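Local coordinates for protein putative pyrazinamidase/nicotinamidase (Streptococcus mutans, PDB 3S2S) that probably hydrolyses nicotinamide and pyrazinamide to the corresponding acids and ammonia, as a zinc-containing member of the isochorismatase family, at residues L39-A50 with A61-T72; Y179-Q189 with L207-E217. One frame throughout, in Å; residues are numbered along the deposited sequence.

Interaction 1 of 2, residues L39-A50 with A61-T72. With CAD (cacodylic acid), chain F.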
loop_
_atom_site.group_PDB
_atom_site.type_symbol
_atom_site.label_atom_id
_atom_site.label_comp_id
_atom_site.label_asym_id
_atom_site.label_seq_id
_atom_site.Cartn_x
_atom_site.Cartn_y
_atom_site.Cartn_z
ATOM N N LEU A 39 -12.396 9.324 14.886
ATOM C CA LEU A 39 -11.482 10.237 15.546
ATOM C C LEU A 39 -10.179 9.487 15.813
ATOM O O LEU A 39 -10.198 8.386 16.355
ATOM C CB LEU A 39 -12.110 10.807 16.833
ATOM C CG LEU A 39 -11.169 11.826 17.490
ATOM C CD1 LEU A 39 -11.945 13.040 18.000
ATOM C CD2 LEU A 39 -10.259 11.193 18.546
ATOM N N ILE A 40 -9.059 10.068 15.381
ATOM C CA ILE A 40 -7.747 9.434 15.571
ATOM C C ILE A 40 -7.049 10.169 16.707
ATOM O O ILE A 40 -6.932 11.382 16.651
ATOM C CB ILE A 40 -6.869 9.488 14.286
ATOM C CG1 ILE A 40 -7.671 9.123 13.033
ATOM C CG2 ILE A 40 -5.662 8.526 14.417
ATOM C CD1 ILE A 40 -8.377 7.773 13.110
ATOM N N SER A 41 -6.634 9.436 17.750
ATOM C CA SER A 41 -5.974 10.022 18.926
ATOM C C SER A 41 -4.503 9.667 18.856
ATOM O O SER A 41 -4.110 8.524 19.125
ATOM C CB SER A 41 -6.595 9.498 20.222
ATOM O OG SER A 41 -6.065 10.188 21.355
ATOM N N ILE A 42 -3.689 10.638 18.455
ATOM C CA ILE A 42 -2.314 10.317 18.072
ATOM C C ILE A 42 -1.308 10.640 19.174
ATOM O O ILE A 42 -1.080 11.806 19.495
ATOM C CB ILE A 42 -1.923 11.056 16.790
ATOM C CG1 ILE A 42 -2.953 10.784 15.686
ATOM C CG2 ILE A 42 -0.496 10.667 16.322
ATOM C CD1 ILE A 42 -2.709 11.638 14.457
ATOM N N ASP A 43 -0.730 9.592 19.762
ATOM C CA ASP A 43 0.446 9.716 20.654
ATOM C C ASP A 43 0.319 10.645 21.834
ATOM O O ASP A 43 1.321 11.232 22.247
ATOM C CB ASP A 43 1.688 10.130 19.848
ATOM C CG ASP A 43 2.267 8.977 19.031
ATOM O OD1 ASP A 43 2.141 7.839 19.496
ATOM O OD2 ASP A 43 2.866 9.240 17.966
ATOM N N TYR A 44 -0.879 10.787 22.388
ATOM C CA TYR A 44 -1.044 11.689 23.525
ATOM C C TYR A 44 -0.655 10.993 24.828
ATOM O O TYR A 44 -1.489 10.750 25.721
ATOM C CB TYR A 44 -2.459 12.291 23.577
ATOM C CG TYR A 44 -2.466 13.555 24.395
ATOM C CD1 TYR A 44 -1.866 14.716 23.906
ATOM C CD2 TYR A 44 -3.027 13.575 25.670
ATOM C CE1 TYR A 44 -1.831 15.885 24.682
ATOM C CE2 TYR A 44 -3.008 14.740 26.450
ATOM C CZ TYR A 44 -2.412 15.881 25.941
ATOM O OH TYR A 44 -2.380 17.024 26.727
ATOM N N THR A 45 0.629 10.649 24.922
ATOM C CA THR A 45 1.106 9.842 26.038
ATOM C C THR A 45 2.083 10.603 26.931
ATOM O O THR A 45 2.578 11.688 26.594
ATOM C CB THR A 45 1.831 8.572 25.541
ATOM O OG1 THR A 45 3.007 8.958 24.819
ATOM C CG2 THR A 45 0.911 7.712 24.641
ATOM N N TYR A 46 2.369 10.010 28.084
ATOM C CA TYR A 46 3.284 10.632 29.036
ATOM C C TYR A 46 4.628 11.032 28.440
ATOM O O TYR A 46 5.113 12.143 28.677
ATOM C CB TYR A 46 3.465 9.735 30.259
ATOM C CG TYR A 46 2.489 10.084 31.362
ATOM C CD1 TYR A 46 1.122 9.829 31.223
ATOM C CD2 TYR A 46 2.933 10.669 32.539
ATOM C CE1 TYR A 46 0.221 10.161 32.223
ATOM C CE2 TYR A 46 2.035 11.005 33.554
ATOM C CZ TYR A 46 0.688 10.745 33.397
ATOM O OH TYR A 46 -0.191 11.082 34.415
ATOM N N ASP A 47 5.248 10.152 27.658
ATOM C CA ASP A 47 6.554 10.514 27.092
ATOM C C ASP A 47 6.535 11.711 26.147
ATOM O O ASP A 47 7.552 12.395 25.989
ATOM C CB ASP A 47 7.231 9.320 26.411
ATOM C CG ASP A 47 8.021 8.470 27.391
ATOM O OD1 ASP A 47 8.397 8.993 28.472
ATOM O OD2 ASP A 47 8.247 7.290 27.086
ATOM N N PHE A 48 5.386 11.987 25.538
ATOM C CA PHE A 48 5.277 13.126 24.630
ATOM C C PHE A 48 4.703 14.391 25.259
ATOM O O PHE A 48 4.744 15.455 24.639
ATOM C CB PHE A 48 4.434 12.758 23.411
ATOM C CG PHE A 48 5.139 11.834 22.463
ATOM C CD1 PHE A 48 6.289 12.242 21.808
ATOM C CD2 PHE A 48 4.657 10.556 22.232
ATOM C CE1 PHE A 48 6.949 11.382 20.919
ATOM C CE2 PHE A 48 5.311 9.695 21.345
ATOM C CZ PHE A 48 6.458 10.120 20.699
ATOM N N VAL A 49 4.167 14.272 26.469
ATOM C CA VAL A 49 3.377 15.350 27.053
ATOM C C VAL A 49 3.851 15.765 28.450
ATOM O O VAL A 49 3.921 16.958 28.752
ATOM C CB VAL A 49 1.884 14.973 27.109
ATOM C CG1 VAL A 49 1.028 16.157 27.618
ATOM C CG2 VAL A 49 1.407 14.498 25.708
ATOM N N ALA A 50 4.160 14.782 29.291
ATOM C CA ALA A 50 4.419 15.042 30.711
ATOM C C ALA A 50 5.718 15.811 30.943
ATOM O O ALA A 50 6.638 15.781 30.130
ATOM C CB ALA A 50 4.415 13.732 31.499
ATOM N N ALA A 61 1.937 20.960 24.850
ATOM C CA ALA A 61 1.199 19.697 24.723
ATOM C C ALA A 61 0.272 19.504 25.916
ATOM O O ALA A 61 -0.856 19.026 25.771
ATOM C CB ALA A 61 2.152 18.513 24.582
ATOM N N GLN A 62 0.724 19.918 27.104
ATOM C CA GLN A 62 -0.120 19.769 28.290
ATOM C C GLN A 62 -1.339 20.672 28.175
ATOM O O GLN A 62 -2.408 20.361 28.693
ATOM C CB GLN A 62 0.665 20.105 29.562
ATOM C CG GLN A 62 1.709 19.059 29.942
ATOM C CD GLN A 62 2.861 19.653 30.723
ATOM O OE1 GLN A 62 2.697 20.656 31.422
ATOM N NE2 GLN A 62 4.035 19.035 30.619
ATOM N N ALA A 63 -1.173 21.786 27.472
ATOM C CA ALA A 63 -2.233 22.775 27.364
ATOM C C ALA A 63 -3.495 22.225 26.708
ATOM O O ALA A 63 -4.598 22.724 26.972
ATOM C CB ALA A 63 -1.739 24.018 26.631
ATOM N N ILE A 64 -3.354 21.194 25.875
ATOM C CA ILE A 64 -4.521 20.651 25.189
ATOM C C ILE A 64 -5.200 19.498 25.908
ATOM O O ILE A 64 -6.144 18.911 25.378
ATOM C CB ILE A 64 -4.207 20.227 23.728
ATOM C CG1 ILE A 64 -3.271 19.008 23.681
ATOM C CG2 ILE A 64 -3.613 21.402 22.960
ATOM C CD1 ILE A 64 -3.192 18.358 22.273
ATOM N N SER A 65 -4.741 19.186 27.114
ATOM C CA SER A 65 -5.208 17.970 27.788
ATOM C C SER A 65 -6.731 17.917 28.000
ATOM O O SER A 65 -7.367 16.895 27.752
ATOM C CB SER A 65 -4.456 17.751 29.100
ATOM O OG SER A 65 -4.946 16.601 29.765
ATOM N N LYS A 66 -7.325 19.011 28.458
ATOM C CA LYS A 66 -8.772 19.021 28.670
ATOM C C LYS A 66 -9.518 18.988 27.340
ATOM O O LYS A 66 -10.488 18.247 27.179
ATOM C CB LYS A 66 -9.184 20.265 29.461
ATOM C CG LYS A 66 -8.280 20.543 30.647
ATOM C CD LYS A 66 -9.004 20.383 31.972
ATOM C CE LYS A 66 -9.982 21.524 32.222
ATOM N NZ LYS A 66 -10.548 21.491 33.604
ATOM N N ALA A 67 -9.056 19.779 26.375
ATOM C CA ALA A 67 -9.727 19.864 25.083
ATOM C C ALA A 67 -9.709 18.522 24.348
ATOM O O ALA A 67 -10.708 18.120 23.756
ATOM C CB ALA A 67 -9.075 20.928 24.202
ATOM N N ILE A 68 -8.560 17.854 24.347
ATOM C CA ILE A 68 -8.470 16.621 23.576
ATOM C C ILE A 68 -9.356 15.563 24.238
ATOM O O ILE A 68 -9.993 14.774 23.557
ATOM C CB ILE A 68 -6.996 16.134 23.369
ATOM C CG1 ILE A 68 -6.943 15.013 22.325
ATOM C CG2 ILE A 68 -6.370 15.673 24.695
ATOM C CD1 ILE A 68 -5.515 14.623 21.957
ATOM N N ALA A 69 -9.437 15.562 25.571
ATOM C CA ALA A 69 -10.357 14.629 26.223
ATOM C C ALA A 69 -11.812 14.943 25.869
ATOM O O ALA A 69 -12.606 14.048 25.561
ATOM C CB ALA A 69 -10.152 14.616 27.753
ATOM N N GLN A 70 -12.167 16.219 25.908
ATOM C CA GLN A 70 -13.545 16.604 25.641
ATOM C C GLN A 70 -13.966 16.303 24.215
ATOM O O GLN A 70 -15.078 15.832 23.982
ATOM C CB GLN A 70 -13.770 18.078 25.976
ATOM C CG GLN A 70 -13.786 18.316 27.461
ATOM C CD GLN A 70 -13.749 19.786 27.819
ATOM O OE1 GLN A 70 -13.345 20.629 27.015
ATOM N NE2 GLN A 70 -14.163 20.100 29.038
ATOM N N VAL A 71 -13.077 16.551 23.259
ATOM C CA VAL A 71 -13.450 16.316 21.871
ATOM C C VAL A 71 -13.564 14.824 21.589
ATOM O O VAL A 71 -14.382 14.410 20.785
ATOM C CB VAL A 71 -12.525 17.039 20.859
ATOM C CG1 VAL A 71 -11.180 16.392 20.802
ATOM C CG2 VAL A 71 -13.169 17.065 19.464
ATOM N N THR A 72 -12.736 14.025 22.255
ATOM C CA THR A 72 -12.813 12.568 22.117
ATOM C C THR A 72 -14.128 12.028 22.693
ATOM O O THR A 72 -14.808 11.216 22.068
ATOM C CB THR A 72 -11.603 11.909 22.788
ATOM O OG1 THR A 72 -10.418 12.442 22.182
ATOM C CG2 THR A 72 -11.621 10.390 22.613
HETATM AS AS CAD F . 5.199 12.207 16.935
HETATM C C1 CAD F . 4.376 11.835 18.662
HETATM C C2 CAD F . 7.160 11.949 17.009
HETATM O O1 CAD F . 4.727 13.631 16.284
HETATM O O HOH W 1 -7.830 12.071 21.224
#

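Interaction 2 of 2, residues Y179-Q189 with L207-E217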
loop_
_atom_site.group_PDB
_atom_site.type_symbol
_atom_site.label_atom_id
_atom_site.label_comp_id
_atom_site.label_asym_id
_atom_site.label_seq_id
_atom_site.Cartn_x
_atom_site.Cartn_y
_atom_site.Cartn_z
ATOM N N TYR A 179 -4.769 11.618 3.236
ATOM C CA TYR A 179 -5.041 12.305 1.971
ATOM C C TYR A 179 -4.782 11.367 0.807
ATOM O O TYR A 179 -5.603 11.268 -0.110
ATOM C CB TYR A 179 -4.159 13.547 1.865
ATOM C CG TYR A 179 -4.279 14.282 0.535
ATOM C CD1 TYR A 179 -5.227 15.275 0.363
ATOM C CD2 TYR A 179 -3.428 13.996 -0.518
ATOM C CE1 TYR A 179 -5.341 15.958 -0.856
ATOM C CE2 TYR A 179 -3.532 14.680 -1.746
ATOM C CZ TYR A 179 -4.487 15.668 -1.890
ATOM O OH TYR A 179 -4.598 16.378 -3.080
ATOM N N ASN A 180 -3.665 10.646 0.861
ATOM C CA ASN A 180 -3.297 9.798 -0.269
ATOM C C ASN A 180 -4.260 8.629 -0.375
ATOM O O ASN A 180 -4.445 8.079 -1.463
ATOM C CB ASN A 180 -1.864 9.321 -0.162
ATOM C CG ASN A 180 -0.868 10.410 -0.527
ATOM O OD1 ASN A 180 -1.211 11.345 -1.239
ATOM N ND2 ASN A 180 0.381 10.256 -0.085
ATOM N N LEU A 181 -4.875 8.271 0.751
ATOM C CA LEU A 181 -5.863 7.183 0.820
ATOM C C LEU A 181 -7.301 7.660 0.621
ATOM O O LEU A 181 -8.249 6.888 0.790
ATOM C CB LEU A 181 -5.793 6.458 2.170
ATOM C CG LEU A 181 -4.550 5.610 2.382
ATOM C CD1 LEU A 181 -4.373 5.292 3.870
ATOM C CD2 LEU A 181 -4.666 4.332 1.551
ATOM N N GLY A 182 -7.468 8.929 0.268
ATOM C CA GLY A 182 -8.777 9.420 -0.125
ATOM C C GLY A 182 -9.762 9.770 0.977
ATOM O O GLY A 182 -10.956 9.935 0.692
ATOM N N TYR A 183 -9.282 9.918 2.212
ATOM C CA TYR A 183 -10.124 10.373 3.321
ATOM C C TYR A 183 -10.348 11.874 3.312
ATOM O O TYR A 183 -9.442 12.632 2.991
ATOM C CB TYR A 183 -9.528 9.969 4.694
ATOM C CG TYR A 183 -9.597 8.477 4.901
ATOM C CD1 TYR A 183 -10.767 7.883 5.357
ATOM C CD2 TYR A 183 -8.500 7.670 4.619
ATOM C CE1 TYR A 183 -10.848 6.495 5.513
ATOM C CE2 TYR A 183 -8.562 6.276 4.769
ATOM C CZ TYR A 183 -9.746 5.706 5.211
ATOM O OH TYR A 183 -9.834 4.336 5.342
ATOM N N GLN A 184 -11.551 12.294 3.689
ATOM C CA GLN A 184 -11.745 13.683 4.128
ATOM C C GLN A 184 -11.074 13.824 5.483
ATOM O O GLN A 184 -11.055 12.882 6.274
ATOM C CB GLN A 184 -13.229 14.030 4.253
ATOM C CG GLN A 184 -14.009 13.796 2.986
ATOM C CD GLN A 184 -13.404 14.508 1.815
ATOM O OE1 GLN A 184 -13.144 15.718 1.871
ATOM N NE2 GLN A 184 -13.168 13.768 0.735
ATOM N N ILE A 185 -10.520 14.997 5.747
ATOM C CA ILE A 185 -9.724 15.210 6.960
ATOM C C ILE A 185 -10.216 16.431 7.706
ATOM O O ILE A 185 -10.431 17.492 7.103
ATOM C CB ILE A 185 -8.244 15.454 6.612
ATOM C CG1 ILE A 185 -7.707 14.304 5.762
ATOM C CG2 ILE A 185 -7.417 15.665 7.876
ATOM C CD1 ILE A 185 -6.352 14.619 5.117
ATOM N N GLU A 186 -10.436 16.266 9.006
ATOM C CA GLU A 186 -10.677 17.393 9.896
ATOM C C GLU A 186 -9.543 17.394 10.906
ATOM O O GLU A 186 -9.044 16.333 11.292
ATOM C CB GLU A 186 -12.030 17.245 10.597
ATOM C CG GLU A 186 -13.189 17.192 9.622
ATOM C CD GLU A 186 -14.556 17.100 10.294
ATOM O OE1 GLU A 186 -14.645 16.544 11.402
ATOM O OE2 GLU A 186 -15.551 17.604 9.714
ATOM N N VAL A 187 -9.110 18.582 11.308
ATOM C CA VAL A 187 -8.125 18.687 12.375
ATOM C C VAL A 187 -8.696 19.596 13.441
ATOM O O VAL A 187 -9.160 20.698 13.144
ATOM C CB VAL A 187 -6.810 19.289 11.868
ATOM C CG1 VAL A 187 -5.796 19.379 13.015
ATOM C CG2 VAL A 187 -6.262 18.455 10.718
ATOM N N VAL A 188 -8.681 19.154 14.690
ATOM C CA VAL A 188 -9.264 19.970 15.748
ATOM C C VAL A 188 -8.155 20.843 16.323
ATOM O O VAL A 188 -7.269 20.341 17.002
ATOM C CB VAL A 188 -9.858 19.081 16.858
ATOM C CG1 VAL A 188 -10.476 19.937 17.996
ATOM C CG2 VAL A 188 -10.877 18.103 16.261
ATOM N N GLN A 189 -8.171 22.143 16.018
ATOM C CA GLN A 189 -7.021 22.977 16.348
ATOM C C GLN A 189 -6.698 22.997 17.843
ATOM O O GLN A 189 -5.526 23.036 18.234
ATOM C CB GLN A 189 -7.185 24.420 15.822
ATOM C CG GLN A 189 -5.959 25.286 16.133
ATOM C CD GLN A 189 -5.921 26.597 15.361
ATOM O OE1 GLN A 189 -6.740 26.841 14.474
ATOM N NE2 GLN A 189 -4.950 27.445 15.691
ATOM N N LEU A 207 -1.853 21.441 6.314
ATOM C CA LEU A 207 -3.062 20.632 6.401
ATOM C C LEU A 207 -4.215 21.293 5.635
ATOM O O LEU A 207 -4.869 20.650 4.811
ATOM C CB LEU A 207 -3.448 20.397 7.862
ATOM C CG LEU A 207 -2.471 19.495 8.622
ATOM C CD1 LEU A 207 -2.504 19.751 10.126
ATOM C CD2 LEU A 207 -2.828 18.085 8.329
ATOM N N GLN A 208 -4.467 22.571 5.911
ATOM C CA GLN A 208 -5.554 23.278 5.233
ATOM C C GLN A 208 -5.290 23.540 3.761
ATOM O O GLN A 208 -6.130 23.224 2.915
ATOM C CB GLN A 208 -5.833 24.600 5.920
ATOM C CG GLN A 208 -6.983 25.381 5.301
ATOM C CD GLN A 208 -7.187 26.662 6.044
ATOM O OE1 GLN A 208 -7.867 26.688 7.061
ATOM N NE2 GLN A 208 -6.564 27.731 5.566
ATOM N N ASN A 209 -4.152 24.153 3.446
ATOM C CA ASN A 209 -3.974 24.669 2.082
ATOM C C ASN A 209 -3.432 23.676 1.060
ATOM O O ASN A 209 -3.600 23.879 -0.148
ATOM C CB ASN A 209 -3.141 25.952 2.107
ATOM C CG ASN A 209 -3.792 27.029 2.943
ATOM O OD1 ASN A 209 -5.013 27.178 2.931
ATOM N ND2 ASN A 209 -2.984 27.779 3.689
ATOM N N VAL A 210 -2.800 22.609 1.534
ATOM C CA VAL A 210 -2.237 21.594 0.660
ATOM C C VAL A 210 -3.117 20.346 0.671
ATOM O O VAL A 210 -3.425 19.770 -0.382
ATOM C CB VAL A 210 -0.773 21.248 1.066
ATOM C CG1 VAL A 210 -0.208 20.130 0.201
ATOM C CG2 VAL A 210 0.114 22.492 0.967
ATOM N N LEU A 211 -3.520 19.903 1.861
ATOM C CA LEU A 211 -4.381 18.722 1.960
ATOM C C LEU A 211 -5.877 18.983 1.917
ATOM O O LEU A 211 -6.660 18.044 1.866
ATOM C CB LEU A 211 -4.045 17.910 3.220
ATOM C CG LEU A 211 -2.572 17.567 3.416
ATOM C CD1 LEU A 211 -2.418 16.670 4.656
ATOM C CD2 LEU A 211 -1.926 16.896 2.203
ATOM N N GLY A 212 -6.278 20.250 1.981
ATOM C CA GLY A 212 -7.686 20.599 1.973
ATOM C C GLY A 212 -8.432 20.184 3.231
ATOM O O GLY A 212 -9.653 20.036 3.219
ATOM N N ALA A 213 -7.699 19.993 4.323
ATOM C CA ALA A 213 -8.328 19.638 5.595
ATOM C C ALA A 213 -9.168 20.787 6.140
ATOM O O ALA A 213 -8.864 21.961 5.908
ATOM C CB ALA A 213 -7.254 19.262 6.636
ATOM N N THR A 214 -10.199 20.442 6.898
ATOM C CA THR A 214 -10.978 21.429 7.635
ATOM C C THR A 214 -10.339 21.642 8.996
ATOM O O THR A 214 -10.254 20.711 9.790
ATOM C CB THR A 214 -12.404 20.918 7.857
ATOM O OG1 THR A 214 -13.004 20.637 6.592
ATOM C CG2 THR A 214 -13.249 21.972 8.612
ATOM N N ILE A 215 -9.867 22.860 9.253
ATOM C CA ILE A 215 -9.337 23.196 10.565
ATOM C C ILE A 215 -10.506 23.695 11.402
ATOM O O ILE A 215 -11.089 24.750 11.129
ATOM C CB ILE A 215 -8.232 24.283 10.483
ATOM C CG1 ILE A 215 -7.192 23.914 9.411
ATOM C CG2 ILE A 215 -7.590 24.510 11.846
ATOM C CD1 ILE A 215 -6.475 22.579 9.624
ATOM N N ILE A 216 -10.868 22.917 12.388
ATOM C CA ILE A 216 -11.935 23.246 13.285
ATOM C C ILE A 216 -11.402 24.004 14.478
ATOM O O ILE A 216 -10.627 23.493 15.222
ATOM C CB ILE A 216 -12.592 21.999 13.819
ATOM C CG1 ILE A 216 -12.953 21.046 12.699
ATOM C CG2 ILE A 216 -13.785 22.373 14.627
ATOM C CD1 ILE A 216 -13.612 19.891 13.152
ATOM N N GLU A 217 -11.887 25.232 14.630
ATOM C CA GLU A 217 -11.396 26.253 15.556
ATOM C C GLU A 217 -12.486 26.788 16.496
ATOM O O GLU A 217 -13.333 26.060 16.908
ATOM C CB GLU A 217 -10.813 27.434 14.793
ATOM C CG GLU A 217 -9.891 27.058 13.732
ATOM C CD GLU A 217 -9.442 28.201 12.877
ATOM O OE1 GLU A 217 -9.662 28.211 11.676
ATOM O OE2 GLU A 217 -8.832 29.098 13.424
HETATM O O HOH W 2 -10.748 16.946 3.522
#

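Interaction 1 of 2, residues L39-A50 with A61-T72
Strand 39-42 and the short helix 46-49 face helical segment 61-72 at two places, Leu39 beside Thr72 with CA atoms 7.1 Å apart and Val49 beside Ala61 at 5.4 Å, while Tyr44 spans the interval between them. The tyrosine sits at the centre of an inverse gamma turn. With CG anti to the backbone N (chi1 -159°), its ring stands between Val49 CG2 on one face and Ile68 CG2 on the opposite face. The latter makes a CH-pi contact 4.1 Å from the centroid of the Tyr44 ring, while Ile64 CG1 approaches Tyr44 CE1 obliquely. At the phenol end, Tyr44 OH donates to Ala61 O at 2.7 Å. This carbonyl lies at the ring edge, in plane, but the hydroxyl is tilted 31° from the carbonyl plane. The bond fixes the far end of a ring already gripped on both faces. A second bond ties the neighbouring residue, Gln62, to the end of helix 46-49: Gln62 NE2 gives a nearly straight bond (165°) to Val49 O at 2.8 Å, lying in both the carbonyl and the amide planes. The aliphatic part of Gln62 runs past Val49 in the opposite direction, and its NE2 also bonds Asp51 OD1. Near the strand, water 1 joins Ser41 OG to Thr72 OG1; the threonine hydroxyl in turn donates to Ile68 O. Leu39 CD2 touches that oxygen, Thr72 OG1, at 3.8 Å. Phe48 turns from this interface and lays one ring face over cacodylate C1. Leu119 of helix 119-125 packs on Ser41, Tyr44, Ile68 and Thr72, while strand 37-42 runs between strands 81-87 and 159-165 in the parallel sheet.

Interaction 2 of 2, residues Y179-Q189 with L207-E217
Strands 184-188 and 214-216 run parallel at an angle of 25°, pairing Glu186 with Thr214, Val187 with Ile215 and Val188 with Ile216. Four backbone hydrogen bonds alternate across them: Thr214 N to Ile185 O at 3.0 Å, and Val187 N to Thr214 O, Ile216 N to Val187 O and Gln189 N to Ile216 O, each at 2.9 Å. Glu186 can be followed outward from this backbone. Glu186 CB lies 4.0 Å from Ile216 CD1, and Glu186 CG comes within 4.2 Å of Thr214 CB, the side chains of Glu186 and Thr214 lying side by side and pointing the same way. CG is anti to the carbonyl carbon (chi1 -60°) and the chain is extended beyond it, which carries CD past Ile216 CD1 and leaves Glu186 OE1 3.9 Å from Ile216 CD1. The same OE1 forms a salt bridge to Lys37, so the aliphatic stem packs within the pair while the charge is answered from outside it. On the other sheet face Val187 CB meets Ile215 CD1, and Val187 CG2 reaches Leu207 CD1 at 4.0 Å, crossing the leucine at about a right angle. Ala213 CB fits against Ile185 CG2. Farther back, Leu211 CD2 lies over one face of the Tyr179 ring in a CH-pi contact, 4.2 Å from its centroid; His139 and Tyr140 of a second subunit also meet this ring. Water 2 connects Gln184 OE1 and Ile185 N to Gly212 O. Gly182, with positive phi, ends helix 167-180 in a Schellman motif. Strand 184-188 and the outer strand 214-216, joined through short strand 192-193 and helix 197-209, make a beta-alpha-beta crossover of the parallel sheet in this three-layer isochorismatase fold.

In the fold
Interactions 1 and 2 have centres about 19 Å apart and follow one another along the chain, but both reach the same parallel sheet. Strand 159-165 lies between their strands, pairing with 37-42 and with 184-188. The contacts also touch directly, Val71 CG2 of interaction 1 packing on Val188 CG2 of interaction 2 at 4.1 Å. Interaction 1 borders the ligand pocket: it contributes Asp43 and Phe48, and the Phe48 side chain lies about 5 Å from the zinc ion. Interaction 2 stands farther back and instead borders two neighbouring subunits of the assembly. Its Leu207 side chain is about 11 Å from the bound cacodylic acid.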